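Local coordinates for protein trehalose-6-phosphate phosphatase (Cryptococcus neoformans, PDB 5DX9) that belongs to the trehalose-phosphatase family of the HAD clan and holds a magnesium ion and a bound glycan, at residues A[114-117]-A[118-122]; A[192-195]-A[196-200]; A[275-278]-A[279-282]; A[296-299]-A[300-303]. All blocks are in the same frame, centred on the assembly; numbering follows the deposited sequence.

Contact 1. Residues A[114-117]-A[118-122]; sequences SEVE and EIFKY
Val-116 and Phe-120, one helical turn apart, form the compact side of this contact. Their side chains run side by side in the same direction, and Val-116 CG1 meets Phe-120 CE2 obliquely at 3.6 Å. CG1 is brought there by a valine rotamer that sets it opposite the backbone N (chi1 162°). Beneath the pair, Phe-120 N donates to Val-116 O at 3.0 Å. Next to them Ile-119 lays CG1 3.3 Å from Glu-115 O, a close fit against the preceding turn. Both Val-116 and Phe-120 are buried: Ile-139 and Val-183 of the adjoining strands and Leu-162 and Leu-166 of helix 148-166 cover them, while Trp-141 meets the phenylalanine ring.

The other side is looser and polar. Glu-118 and Lys-121 are exposed, with Glu-117 at the border between solvent and sheet. Glu-117 and Lys-121 lie alongside one another, both chains extended, but the salt bridge from Glu-117 OE2 to Lys-121 NZ is long at 3.5 Å. The firmer link between these two residues is in the backbone, where Lys-121 N reaches Glu-117 O at 2.8 Å. Glu-115 sends its carboxylate away to a salt bridge with Arg-170. An apolar face on a four-stranded antiparallel sheet and a polar solvent side make this an amphipathic helix, consistent with the alpha/beta cap domain of HAD phosphatases.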
ATOM      1  N   SER A 114       5.423  19.673  12.693  1.00 46.52           N
ATOM      2  CA  SER A 114       5.331  21.131  12.664  1.00 45.70           C
ATOM      3  C   SER A 114       6.335  21.713  11.684  1.00 46.35           C
ATOM      4  O   SER A 114       6.007  22.592  10.888  1.00 48.27           O
ATOM      5  CB  SER A 114       5.567  21.720  14.056  1.00 45.16           C
ATOM      6  OG  SER A 114       4.615  21.228  14.982  1.00 53.81           O
ATOM      7  N   GLU A 115       7.563  21.208  11.751  1.00 46.19           N
ATOM      8  CA  GLU A 115       8.644  21.682  10.899  1.00 48.55           C
ATOM      9  C   GLU A 115       8.309  21.480   9.427  1.00 48.47           C
ATOM     10  O   GLU A 115       8.534  22.366   8.602  1.00 49.61           O
ATOM     11  CB  GLU A 115       9.952  20.963  11.247  1.00 51.70           C
ATOM     12  CG  GLU A 115      10.369  21.107  12.705  1.00 56.02           C
ATOM     13  CD  GLU A 115      11.551  20.226  13.074  1.00 57.57           C
ATOM     14  OE1 GLU A 115      11.627  19.080  12.581  1.00 57.06           O
ATOM     15  OE2 GLU A 115      12.406  20.681  13.861  1.00 61.15           O
ATOM     16  N   VAL A 116       7.766  20.311   9.104  1.00 46.38           N
ATOM     17  CA  VAL A 116       7.399  19.996   7.730  1.00 45.19           C
ATOM     18  C   VAL A 116       6.204  20.819   7.274  1.00 44.88           C
ATOM     19  O   VAL A 116       6.179  21.306   6.142  1.00 45.12           O
ATOM     20  CB  VAL A 116       7.081  18.499   7.559  1.00 45.12           C
ATOM     21  CG1 VAL A 116       6.297  18.259   6.272  1.00 40.60           C
ATOM     22  CG2 VAL A 116       8.370  17.689   7.571  1.00 46.14           C
ATOM     23  N   GLU A 117       5.217  20.973   8.154  1.00 44.93           N
ATOM     24  CA  GLU A 117       4.033  21.768   7.835  1.00 47.64           C
ATOM     25  C   GLU A 117       4.419  23.209   7.523  1.00 47.66           C
ATOM     26  O   GLU A 117       3.900  23.813   6.583  1.00 45.01           O
ATOM     27  CB  GLU A 117       3.017  21.732   8.982  1.00 44.39           C
ATOM     28  CG  GLU A 117       1.765  22.558   8.705  1.00 50.76           C
ATOM     29  CD  GLU A 117       0.665  22.355   9.736  1.00 52.90           C
ATOM     30  OE1 GLU A 117       0.916  21.711  10.779  1.00 49.75           O
ATOM     31  OE2 GLU A 117      -0.460  22.840   9.497  1.00 55.90           O
ATOM     32  N   GLU A 118       5.341  23.751   8.315  1.00 46.69           N
ATOM     33  CA  GLU A 118       5.806  25.119   8.118  1.00 47.96           C
ATOM     34  C   GLU A 118       6.459  25.270   6.747  1.00 50.41           C
ATOM     35  O   GLU A 118       6.237  26.257   6.046  1.00 43.28           O
ATOM     36  CB  GLU A 118       6.787  25.522   9.223  1.00 46.85           C
ATOM     37  CG  GLU A 118       7.363  26.920   9.057  1.00 52.21           C
ATOM     38  CD  GLU A 118       8.458  27.231  10.063  1.00 61.01           C
ATOM     39  OE1 GLU A 118       8.916  28.392  10.100  1.00 62.30           O
ATOM     40  OE2 GLU A 118       8.860  26.317  10.818  1.00 63.60           O
ATOM     41  N   ILE A 119       7.254  24.277   6.362  1.00 47.76           N
ATOM     42  CA  ILE A 119       7.925  24.308   5.071  1.00 46.74           C
ATOM     43  C   ILE A 119       6.919  24.257   3.921  1.00 46.55           C
ATOM     44  O   ILE A 119       7.019  25.024   2.961  1.00 47.45           O
ATOM     45  CB  ILE A 119       8.924  23.145   4.934  1.00 49.98           C
ATOM     46  CG1 ILE A 119      10.096  23.337   5.900  1.00 50.61           C
ATOM     47  CG2 ILE A 119       9.429  23.045   3.504  1.00 46.14           C
ATOM     48  CD1 ILE A 119      11.116  22.214   5.864  1.00 48.78           C
ATOM     49  N   PHE A 120       5.945  23.362   4.032  1.00 43.96           N
ATOM     50  CA  PHE A 120       4.957  23.183   2.975  1.00 46.06           C
ATOM     51  C   PHE A 120       4.006  24.373   2.900  1.00 47.15           C
ATOM     52  O   PHE A 120       3.541  24.735   1.818  1.00 46.40           O
ATOM     53  CB  PHE A 120       4.170  21.887   3.184  1.00 43.62           C
ATOM     54  CG  PHE A 120       4.922  20.651   2.770  1.00 46.82           C
ATOM     55  CD1 PHE A 120       6.043  20.745   1.961  1.00 45.45           C
ATOM     56  CD2 PHE A 120       4.503  19.397   3.184  1.00 46.04           C
ATOM     57  CE1 PHE A 120       6.734  19.610   1.578  1.00 48.47           C
ATOM     58  CE2 PHE A 120       5.191  18.259   2.805  1.00 43.90           C
ATOM     59  CZ  PHE A 120       6.306  18.364   2.001  1.00 44.80           C
ATOM     60  N   LYS A 121       3.717  24.978   4.048  1.00 50.07           N
ATOM     61  CA  LYS A 121       2.916  26.196   4.077  1.00 49.07           C
ATOM     62  C   LYS A 121       3.652  27.305   3.350  1.00 49.03           C
ATOM     63  O   LYS A 121       3.056  28.076   2.599  1.00 50.18           O
ATOM     64  CB  LYS A 121       2.608  26.627   5.512  1.00 52.27           C
ATOM     65  CG  LYS A 121       1.386  25.968   6.126  1.00 51.66           C
ATOM     66  CD  LYS A 121       1.110  26.546   7.503  1.00 55.73           C
ATOM     67  CE  LYS A 121      -0.084  25.882   8.159  1.00 56.77           C
ATOM     68  NZ  LYS A 121      -0.239  26.332   9.572  1.00 65.46           N
ATOM     69  N   TYR A 122       4.957  27.377   3.590  1.00 48.25           N
ATOM     70  CA  TYR A 122       5.811  28.344   2.923  1.00 49.05           C
ATOM     71  C   TYR A 122       5.650  28.242   1.415  1.00 51.40           C
ATOM     72  O   TYR A 122       5.457  29.248   0.732  1.00 51.05           O
ATOM     73  CB  TYR A 122       7.275  28.126   3.311  1.00 49.13           C
ATOM     74  CG  TYR A 122       8.246  28.974   2.526  1.00 51.29           C
ATOM     75  CD1 TYR A 122       8.683  30.195   3.019  1.00 55.10           C
ATOM     76  CD2 TYR A 122       8.727  28.558   1.292  1.00 50.74           C
ATOM     77  CE1 TYR A 122       9.568  30.978   2.308  1.00 56.32           C
ATOM     78  CE2 TYR A 122       9.610  29.337   0.570  1.00 55.01           C
ATOM     79  CZ  TYR A 122      10.028  30.546   1.085  1.00 57.44           C
ATOM     80  OH  TYR A 122      10.911  31.327   0.376  1.00 60.15           O
TER

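Contact 2. Residues A[192-195]-A[196-200]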
ATOM      1  N   GLU A 192       5.901  -3.089   5.511  1.00 49.28           N
ATOM      2  CA  GLU A 192       5.792  -3.653   6.851  1.00 51.13           C
ATOM      3  C   GLU A 192       4.375  -4.134   7.128  1.00 46.85           C
ATOM      4  O   GLU A 192       4.172  -5.093   7.869  1.00 47.87           O
ATOM      5  CB  GLU A 192       6.220  -2.630   7.906  1.00 50.22           C
ATOM      6  CG  GLU A 192       7.717  -2.387   7.949  1.00 50.63           C
ATOM      7  CD  GLU A 192       8.491  -3.647   8.275  1.00 59.33           C
ATOM      8  OE1 GLU A 192       7.896  -4.576   8.864  1.00 60.56           O
ATOM      9  OE2 GLU A 192       9.692  -3.713   7.938  1.00 64.49           O
ATOM     10  N   ILE A 193       3.399  -3.460   6.533  1.00 44.64           N
ATOM     11  CA  ILE A 193       2.004  -3.850   6.687  1.00 49.36           C
ATOM     12  C   ILE A 193       1.757  -5.201   6.026  1.00 51.34           C
ATOM     13  O   ILE A 193       1.107  -6.076   6.597  1.00 47.90           O
ATOM     14  CB  ILE A 193       1.054  -2.808   6.080  1.00 46.35           C
ATOM     15  CG1 ILE A 193       1.224  -1.459   6.788  1.00 51.35           C
ATOM     16  CG2 ILE A 193      -0.384  -3.290   6.157  1.00 47.75           C
ATOM     17  CD1 ILE A 193       1.060  -1.527   8.293  1.00 46.74           C
ATOM     18  N   VAL A 194       2.287  -5.356   4.816  1.00 49.74           N
ATOM     19  CA  VAL A 194       2.176  -6.607   4.081  1.00 50.33           C
ATOM     20  C   VAL A 194       2.759  -7.761   4.887  1.00 47.02           C
ATOM     21  O   VAL A 194       2.208  -8.859   4.905  1.00 47.42           O
ATOM     22  CB  VAL A 194       2.895  -6.526   2.723  1.00 46.44           C
ATOM     23  CG1 VAL A 194       2.922  -7.892   2.050  1.00 47.28           C
ATOM     24  CG2 VAL A 194       2.235  -5.477   1.830  1.00 44.64           C
ATOM     25  N   ARG A 195       3.875  -7.496   5.558  1.00 50.41           N
ATOM     26  CA  ARG A 195       4.555  -8.519   6.342  1.00 51.92           C
ATOM     27  C   ARG A 195       3.762  -8.863   7.595  1.00 51.14           C
ATOM     28  O   ARG A 195       3.650 -10.031   7.966  1.00 50.48           O
ATOM     29  CB  ARG A 195       5.965  -8.060   6.705  1.00 53.74           C
ATOM     30  CG  ARG A 195       6.808  -7.733   5.487  1.00 53.84           C
ATOM     31  CD  ARG A 195       8.206  -8.290   5.615  1.00 58.67           C
ATOM     32  NE  ARG A 195       9.068  -7.435   6.424  1.00 62.78           N
ATOM     33  CZ  ARG A 195       9.739  -6.395   5.943  1.00 62.13           C
ATOM     34  NH1 ARG A 195       9.638  -6.076   4.659  1.00 61.53           N
ATOM     35  NH2 ARG A 195      10.507  -5.669   6.746  1.00 65.33           N
ATOM     36  N   ARG A 196       3.218  -7.840   8.246  1.00 49.81           N
ATOM     37  CA  ARG A 196       2.301  -8.046   9.358  1.00 51.65           C
ATOM     38  C   ARG A 196       1.151  -8.955   8.935  1.00 50.12           C
ATOM     39  O   ARG A 196       0.795  -9.894   9.645  1.00 49.89           O
ATOM     40  CB  ARG A 196       1.755  -6.713   9.864  1.00 53.00           C
ATOM     41  CG  ARG A 196       0.573  -6.852  10.812  1.00 57.92           C
ATOM     42  CD  ARG A 196      -0.260  -5.584  10.833  1.00 58.50           C
ATOM     43  NE  ARG A 196      -1.465  -5.735  11.642  1.00 61.80           N
ATOM     44  CZ  ARG A 196      -1.568  -5.332  12.901  1.00 64.14           C
ATOM     45  NH1 ARG A 196      -0.539  -4.743  13.496  1.00 67.01           N
ATOM     46  NH2 ARG A 196      -2.702  -5.511  13.566  1.00 67.25           N
ATOM     47  N   LEU A 197       0.583  -8.670   7.766  1.00 47.71           N
ATOM     48  CA  LEU A 197      -0.535  -9.453   7.253  1.00 50.45           C
ATOM     49  C   LEU A 197      -0.133 -10.893   6.934  1.00 50.77           C
ATOM     50  O   LEU A 197      -0.911 -11.819   7.161  1.00 53.49           O
ATOM     51  CB  LEU A 197      -1.124  -8.792   6.006  1.00 50.03           C
ATOM     52  CG  LEU A 197      -1.727  -7.405   6.226  1.00 49.23           C
ATOM     53  CD1 LEU A 197      -2.619  -7.022   5.061  1.00 47.86           C
ATOM     54  CD2 LEU A 197      -2.493  -7.366   7.534  1.00 50.69           C
HETATM   55  N   MSE A 198       1.069 -11.084   6.400  1.00 49.59           N
HETATM   56  CA  MSE A 198       1.553 -12.435   6.126  1.00 51.57           C
HETATM   57  C   MSE A 198       1.771 -13.210   7.425  1.00 51.29           C
HETATM   58  O   MSE A 198       1.432 -14.390   7.511  1.00 51.69           O
HETATM   59  CB  MSE A 198       2.845 -12.397   5.301  1.00 46.85           C
HETATM   60  CG  MSE A 198       2.615 -12.168   3.809  1.00 51.03           C
HETATM   61 SE   MSE A 198       4.250 -12.161   2.728  1.00 56.74          SE
HETATM   62  CE  MSE A 198       5.203 -10.694   3.599  1.00 48.68           C
ATOM     63  N   TYR A 199       2.325 -12.542   8.432  1.00 49.96           N
ATOM     64  CA  TYR A 199       2.539 -13.179   9.726  1.00 52.79           C
ATOM     65  C   TYR A 199       1.212 -13.584  10.355  1.00 53.91           C
ATOM     66  O   TYR A 199       1.107 -14.641  10.975  1.00 55.39           O
ATOM     67  CB  TYR A 199       3.307 -12.255  10.674  1.00 52.21           C
ATOM     68  CG  TYR A 199       3.537 -12.861  12.041  1.00 53.72           C
ATOM     69  CD1 TYR A 199       4.652 -13.647  12.292  1.00 53.89           C
ATOM     70  CD2 TYR A 199       2.631 -12.661  13.075  1.00 53.69           C
ATOM     71  CE1 TYR A 199       4.865 -14.211  13.535  1.00 55.55           C
ATOM     72  CE2 TYR A 199       2.836 -13.222  14.323  1.00 56.45           C
ATOM     73  CZ  TYR A 199       3.954 -13.997  14.546  1.00 56.56           C
ATOM     74  OH  TYR A 199       4.169 -14.559  15.784  1.00 57.68           O
ATOM     75  N   GLU A 200       0.198 -12.741  10.186  1.00 54.31           N
ATOM     76  CA  GLU A 200      -1.126 -13.011  10.733  1.00 53.86           C
ATOM     77  C   GLU A 200      -1.804 -14.186  10.043  1.00 55.25           C
ATOM     78  O   GLU A 200      -2.612 -14.886  10.651  1.00 55.65           O
ATOM     79  CB  GLU A 200      -2.023 -11.782  10.612  1.00 55.97           C
ATOM     80  CG  GLU A 200      -1.662 -10.618  11.510  1.00 52.71           C
ATOM     81  CD  GLU A 200      -2.627  -9.459  11.342  1.00 60.18           C
ATOM     82  OE1 GLU A 200      -2.312  -8.343  11.806  1.00 61.85           O
ATOM     83  OE2 GLU A 200      -3.704  -9.669  10.740  1.00 63.54           O
TER
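In helix 190-200 of the Rossmann-like HAD core, Val-194 meets selenomethionine Met-198 one turn later, on the face turned to the central sheet and to helix 217-225. The terminal methyl does the touching. Met-198 is extended as far as SE and then bends (chi3 -59°), which folds CE back over the preceding turn, 3.9 Å from Val-194 CG1 and 3.6 Å from Arg-195 CA. It also crosses the aliphatic root of Arg-195, where Met-198 CE lies 3.9 Å from Arg-195 CG. Leu-22 and Leu-223 close over this cluster.

Ile-193 and Leu-197 make a slacker apolar pair, Ile-193 CG2 to Leu-197 CG 4.3 Å, yet Leu-197 CG sits only 3.2 Å from Ile-193 O, so within the helix the leucine leans on the backbone rather than on the isoleucine side chain. That same carbonyl accepts Leu-197 N at 2.9 Å.

Arg-196 runs extended from CG to NE, and its NE forms a salt bridge with Glu-200 OE1 at 2.7 Å. The guanidinium is further held by Ala-245 O at NH1 and Gln-95 OE1 at NH2, three partners that should fix its rotation. Regular i to i+4 bonding with Leu-24 and Ile-65 beneath is typical of a helix flanking the sheet of an alpha/beta core.

Contact 3. Residues A[275-278]-A[279-282]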
ATOM      1  N   VAL A 275       1.196  -1.139 -11.487  1.00 39.69           N
ATOM      2  CA  VAL A 275       0.425  -0.465 -12.523  1.00 41.07           C
ATOM      3  C   VAL A 275       1.342   0.490 -13.283  1.00 42.23           C
ATOM      4  O   VAL A 275       1.940   1.397 -12.700  1.00 42.16           O
ATOM      5  CB  VAL A 275      -0.777   0.306 -11.950  1.00 42.07           C
ATOM      6  CG1 VAL A 275      -1.586   0.926 -13.079  1.00 42.58           C
ATOM      7  CG2 VAL A 275      -1.652  -0.616 -11.118  1.00 40.71           C
ATOM      8  N   GLY A 276       1.450   0.267 -14.587  1.00 41.87           N
ATOM      9  CA  GLY A 276       2.353   1.017 -15.440  1.00 44.57           C
ATOM     10  C   GLY A 276       2.675   0.205 -16.681  1.00 45.66           C
ATOM     11  O   GLY A 276       2.101  -0.865 -16.884  1.00 41.60           O
ATOM     12  N   PRO A 277       3.601   0.703 -17.515  1.00 44.08           N
ATOM     13  CA  PRO A 277       3.964   0.051 -18.778  1.00 42.43           C
ATOM     14  C   PRO A 277       4.942  -1.108 -18.597  1.00 41.95           C
ATOM     15  O   PRO A 277       5.641  -1.174 -17.586  1.00 39.45           O
ATOM     16  CB  PRO A 277       4.612   1.183 -19.575  1.00 43.66           C
ATOM     17  CG  PRO A 277       5.237   2.042 -18.526  1.00 46.38           C
ATOM     18  CD  PRO A 277       4.341   1.961 -17.310  1.00 42.22           C
ATOM     19  N   PRO A 278       4.983  -2.018 -19.581  1.00 40.89           N
ATOM     20  CA  PRO A 278       5.879  -3.181 -19.600  1.00 40.10           C
ATOM     21  C   PRO A 278       7.326  -2.813 -19.266  1.00 38.93           C
ATOM     22  O   PRO A 278       8.019  -3.573 -18.594  1.00 41.32           O
ATOM     23  CB  PRO A 278       5.765  -3.682 -21.043  1.00 40.93           C
ATOM     24  CG  PRO A 278       4.400  -3.248 -21.478  1.00 41.23           C
ATOM     25  CD  PRO A 278       4.143  -1.940 -20.789  1.00 40.13           C
ATOM     26  N   ALA A 279       7.764  -1.644 -19.717  1.00 40.12           N
ATOM     27  CA  ALA A 279       9.156  -1.250 -19.553  1.00 42.90           C
ATOM     28  C   ALA A 279       9.456  -0.775 -18.133  1.00 43.94           C
ATOM     29  O   ALA A 279      10.620  -0.635 -17.759  1.00 44.94           O
ATOM     30  CB  ALA A 279       9.520  -0.164 -20.564  1.00 40.30           C
ATOM     31  N   LYS A 280       8.412  -0.537 -17.341  1.00 40.83           N
ATOM     32  CA  LYS A 280       8.599  -0.011 -15.991  1.00 45.30           C
ATOM     33  C   LYS A 280       9.445  -0.949 -15.139  1.00 44.08           C
ATOM     34  O   LYS A 280       9.120  -2.123 -14.983  1.00 43.19           O
ATOM     35  CB  LYS A 280       7.250   0.239 -15.313  1.00 44.60           C
ATOM     36  CG  LYS A 280       7.366   0.772 -13.887  1.00 42.37           C
ATOM     37  CD  LYS A 280       5.995   1.057 -13.284  1.00 42.86           C
ATOM     38  CE  LYS A 280       6.110   1.530 -11.843  1.00 43.80           C
ATOM     39  NZ  LYS A 280       4.780   1.815 -11.226  1.00 42.47           N
ATOM     40  N   ARG A 281      10.539  -0.425 -14.596  1.00 45.23           N
ATOM     41  CA  ARG A 281      11.407  -1.214 -13.733  1.00 45.89           C
ATOM     42  C   ARG A 281      10.785  -1.304 -12.347  1.00 44.12           C
ATOM     43  O   ARG A 281      10.431  -0.291 -11.746  1.00 44.36           O
ATOM     44  CB  ARG A 281      12.809  -0.606 -13.674  1.00 51.52           C
ATOM     45  CG  ARG A 281      13.464  -0.487 -15.045  1.00 51.50           C
ATOM     46  CD  ARG A 281      14.822   0.179 -14.968  1.00 55.34           C
ATOM     47  NE  ARG A 281      15.351   0.493 -16.291  1.00 58.78           N
ATOM     48  CZ  ARG A 281      16.613   0.836 -16.524  1.00 57.86           C
ATOM     49  NH1 ARG A 281      17.480   0.900 -15.522  1.00 59.81           N
ATOM     50  NH2 ARG A 281      17.012   1.107 -17.760  1.00 50.20           N
ATOM     51  N   THR A 282      10.650  -2.527 -11.848  1.00 41.41           N
ATOM     52  CA  THR A 282       9.848  -2.779 -10.661  1.00 40.23           C
ATOM     53  C   THR A 282      10.264  -4.087  -9.995  1.00 41.57           C
ATOM     54  O   THR A 282      10.901  -4.934 -10.621  1.00 39.58           O
ATOM     55  CB  THR A 282       8.345  -2.822 -11.024  1.00 40.06           C
ATOM     56  OG1 THR A 282       7.560  -3.093  -9.858  1.00 41.60           O
ATOM     57  CG2 THR A 282       8.084  -3.898 -12.066  1.00 42.19           C
TER
HETATM   58  O   HOH W   1       6.750  -3.282 -15.493  1.00 38.21           O
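Val-275 O receives the ammonium group of Lys-280, with NZ 3.2 Å away and 42° out of the carbonyl plane, so the bond does not follow a lone pair. The lysine reaches this far because its chain is extended from CB to NZ. NZ also binds Thr-274 OG1, its strongest partner, and makes a weak bond to the backbone O of Asp-212, a magnesium ligand. The valine side chain packs on Thr-30 and Asp-212.

Gly-276 follows and lies under the lysine chain: its CA is 4.2 Å from Lys-280 CD. This is the point where strand 270-275, in the parallel part of the central sheet of the HAD core, gives way to loop; the side chain of Val-275 is about 8 Å from the magnesium ion.

Pro-277 begins a type I beta turn that ends at Lys-280. Its O accepts Lys-280 N at 2.9 Å, the bond that closes the turn, and its ring lies across the lysine at about a right angle, CD 3.9 Å from Lys-280 CB. A water lies 2.7 Å from Lys-280 O as a donor; its longer bond to Pro-277 O, at 3.2 Å, may share a proton with other acceptors.

Pro-278 occupies the second position of the turn, where its ring holds phi at -48°, within the range that a type I turn requires there. Its backbone is hydrogen-bonded to Thr-3, near the start of the chain.

Contact 4. Residues A[296-299]-A[300-303]; sequences EAFE and SLLE
Phe-298 meets Leu-301 three residues on, the two side chains running side by side in the same direction, with CD1 of the ring 4.1 Å from Leu-301 CD2 in an oblique approach. The carbonyl of Phe-298 is equally engaged: Leu-302 N donates to its O at 2.8 Å, and the tight spot is Leu-302 CG, 2.9 Å from the same oxygen. Toward the core, the ring makes edge-to-face contacts with Phe-25 and Phe-208 of the central sheet, and Leu-54 of helix 45-56 borders it.

Glu-299 contributes mainly backbone, its O accepting Glu-303 N at 3.0 Å. Its carboxylate turns away to a salt bridge with Arg-46.

Ser-300 binds Glu-296 O twice, through N at 2.8 Å and through OG at 3.1 Å. The hydroxyl stands beside its own backbone N (chi1 -60°), which directs it back at the preceding turn, and the two donors reach the oxygen from opposite faces of its plane. With Phe-298 and Leu-301 buried and Glu-296, Ser-300 and Glu-303 exposed, helix 291-306 is amphipathic: cohesion with the core rests on aromatic and aliphatic packing, including Leu-301 on helix 8-17, supplemented by the salt bridge of Glu-299 to Arg-46 of helix 45-56.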
ATOM      1  N   GLU A 296     -11.023  -4.790 -13.840  1.00 47.20           N
ATOM      2  CA  GLU A 296     -11.607  -5.693 -14.827  1.00 50.55           C
ATOM      3  C   GLU A 296     -11.040  -7.106 -14.710  1.00 49.37           C
ATOM      4  O   GLU A 296     -11.735  -8.083 -14.980  1.00 50.43           O
ATOM      5  CB  GLU A 296     -11.385  -5.155 -16.243  1.00 50.84           C
ATOM      6  CG  GLU A 296     -12.133  -3.861 -16.533  1.00 56.08           C
ATOM      7  CD  GLU A 296     -12.053  -3.455 -17.991  1.00 60.77           C
ATOM      8  OE1 GLU A 296     -11.069  -3.839 -18.663  1.00 63.42           O
ATOM      9  OE2 GLU A 296     -12.977  -2.759 -18.468  1.00 60.75           O
ATOM     10  N   ALA A 297      -9.778  -7.210 -14.311  1.00 48.50           N
ATOM     11  CA  ALA A 297      -9.163  -8.513 -14.085  1.00 49.24           C
ATOM     12  C   ALA A 297      -9.956  -9.308 -13.055  1.00 48.24           C
ATOM     13  O   ALA A 297     -10.181 -10.508 -13.212  1.00 45.67           O
ATOM     14  CB  ALA A 297      -7.725  -8.352 -13.632  1.00 44.51           C
ATOM     15  N   PHE A 298     -10.383  -8.628 -11.999  1.00 46.99           N
ATOM     16  CA  PHE A 298     -11.129  -9.287 -10.944  1.00 46.72           C
ATOM     17  C   PHE A 298     -12.608  -9.382 -11.286  1.00 47.82           C
ATOM     18  O   PHE A 298     -13.304 -10.254 -10.779  1.00 49.12           O
ATOM     19  CB  PHE A 298     -10.924  -8.566  -9.614  1.00 45.39           C
ATOM     20  CG  PHE A 298      -9.626  -8.905  -8.945  1.00 43.52           C
ATOM     21  CD1 PHE A 298      -9.522 -10.023  -8.135  1.00 46.30           C
ATOM     22  CD2 PHE A 298      -8.505  -8.116  -9.134  1.00 45.53           C
ATOM     23  CE1 PHE A 298      -8.330 -10.344  -7.521  1.00 44.74           C
ATOM     24  CE2 PHE A 298      -7.310  -8.429  -8.521  1.00 43.78           C
ATOM     25  CZ  PHE A 298      -7.222  -9.543  -7.712  1.00 44.40           C
ATOM     26  N   GLU A 299     -13.085  -8.495 -12.153  1.00 50.14           N
ATOM     27  CA  GLU A 299     -14.459  -8.581 -12.633  1.00 49.26           C
ATOM     28  C   GLU A 299     -14.644  -9.815 -13.511  1.00 51.52           C
ATOM     29  O   GLU A 299     -15.615 -10.556 -13.359  1.00 52.26           O
ATOM     30  CB  GLU A 299     -14.846  -7.322 -13.411  1.00 53.39           C
ATOM     31  CG  GLU A 299     -15.073  -6.092 -12.546  1.00 53.60           C
ATOM     32  CD  GLU A 299     -15.532  -4.898 -13.354  1.00 53.61           C
ATOM     33  OE1 GLU A 299     -14.829  -4.524 -14.314  1.00 55.31           O
ATOM     34  OE2 GLU A 299     -16.599  -4.336 -13.035  1.00 56.46           O
ATOM     35  N   SER A 300     -13.713 -10.025 -14.437  1.00 48.50           N
ATOM     36  CA  SER A 300     -13.754 -11.201 -15.295  1.00 52.33           C
ATOM     37  C   SER A 300     -13.591 -12.450 -14.447  1.00 52.51           C
ATOM     38  O   SER A 300     -14.278 -13.450 -14.654  1.00 55.85           O
ATOM     39  CB  SER A 300     -12.666 -11.137 -16.366  1.00 48.83           C
ATOM     40  OG  SER A 300     -12.837 -10.000 -17.190  1.00 54.76           O
ATOM     41  N   LEU A 301     -12.680 -12.374 -13.482  1.00 49.38           N
ATOM     42  CA  LEU A 301     -12.433 -13.472 -12.560  1.00 49.39           C
ATOM     43  C   LEU A 301     -13.691 -13.807 -11.764  1.00 56.00           C
ATOM     44  O   LEU A 301     -14.074 -14.972 -11.650  1.00 55.73           O
ATOM     45  CB  LEU A 301     -11.282 -13.123 -11.613  1.00 49.75           C
ATOM     46  CG  LEU A 301     -10.955 -14.125 -10.506  1.00 50.67           C
ATOM     47  CD1 LEU A 301     -10.812 -15.515 -11.090  1.00 56.77           C
ATOM     48  CD2 LEU A 301      -9.682 -13.730  -9.769  1.00 48.29           C
ATOM     49  N   LEU A 302     -14.329 -12.775 -11.222  1.00 53.73           N
ATOM     50  CA  LEU A 302     -15.534 -12.948 -10.418  1.00 55.46           C
ATOM     51  C   LEU A 302     -16.666 -13.594 -11.212  1.00 56.44           C
ATOM     52  O   LEU A 302     -17.314 -14.523 -10.730  1.00 57.06           O
ATOM     53  CB  LEU A 302     -15.988 -11.603  -9.851  1.00 53.21           C
ATOM     54  CG  LEU A 302     -15.135 -11.109  -8.680  1.00 51.02           C
ATOM     55  CD1 LEU A 302     -15.449  -9.660  -8.355  1.00 47.94           C
ATOM     56  CD2 LEU A 302     -15.347 -12.001  -7.467  1.00 50.20           C
ATOM     57  N   GLU A 303     -16.900 -13.100 -12.423  1.00 54.04           N
ATOM     58  CA  GLU A 303     -17.913 -13.679 -13.296  1.00 59.64           C
ATOM     59  C   GLU A 303     -17.674 -15.170 -13.530  1.00 60.30           C
ATOM     60  O   GLU A 303     -18.610 -15.969 -13.499  1.00 63.23           O
ATOM     61  CB  GLU A 303     -17.953 -12.949 -14.636  1.00 56.98           C
ATOM     62  CG  GLU A 303     -18.378 -13.844 -15.780  1.00 63.24           C
ATOM     63  CD  GLU A 303     -19.386 -13.186 -16.700  1.00 68.53           C
ATOM     64  OE1 GLU A 303     -19.664 -11.981 -16.516  1.00 71.70           O
ATOM     65  OE2 GLU A 303     -19.901 -13.881 -17.605  1.00 66.20           O
TER

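Overall arrangement
From the N terminus the four contacts follow in series; none nests in or crosses another, since each joins neighbouring residues. Contact 1 spans turns of helix 112-125, on the small antiparallel sheet of the probable cap domain. After the four strands of that sheet and helix 148-166, which lies between its two hairpins, the chain returns to the core at contact 2, in helix 190-200, its centre about 32 Å from that of contact 1. Contact 3 alone closes a true turn, between strands 270-275 and 286-288 of the central sheet. Contact 4 follows in helix 291-306, which packs on helices 8-17 and 45-56. Contacts 1 and 4 fall on opposite sides of the chain's centre.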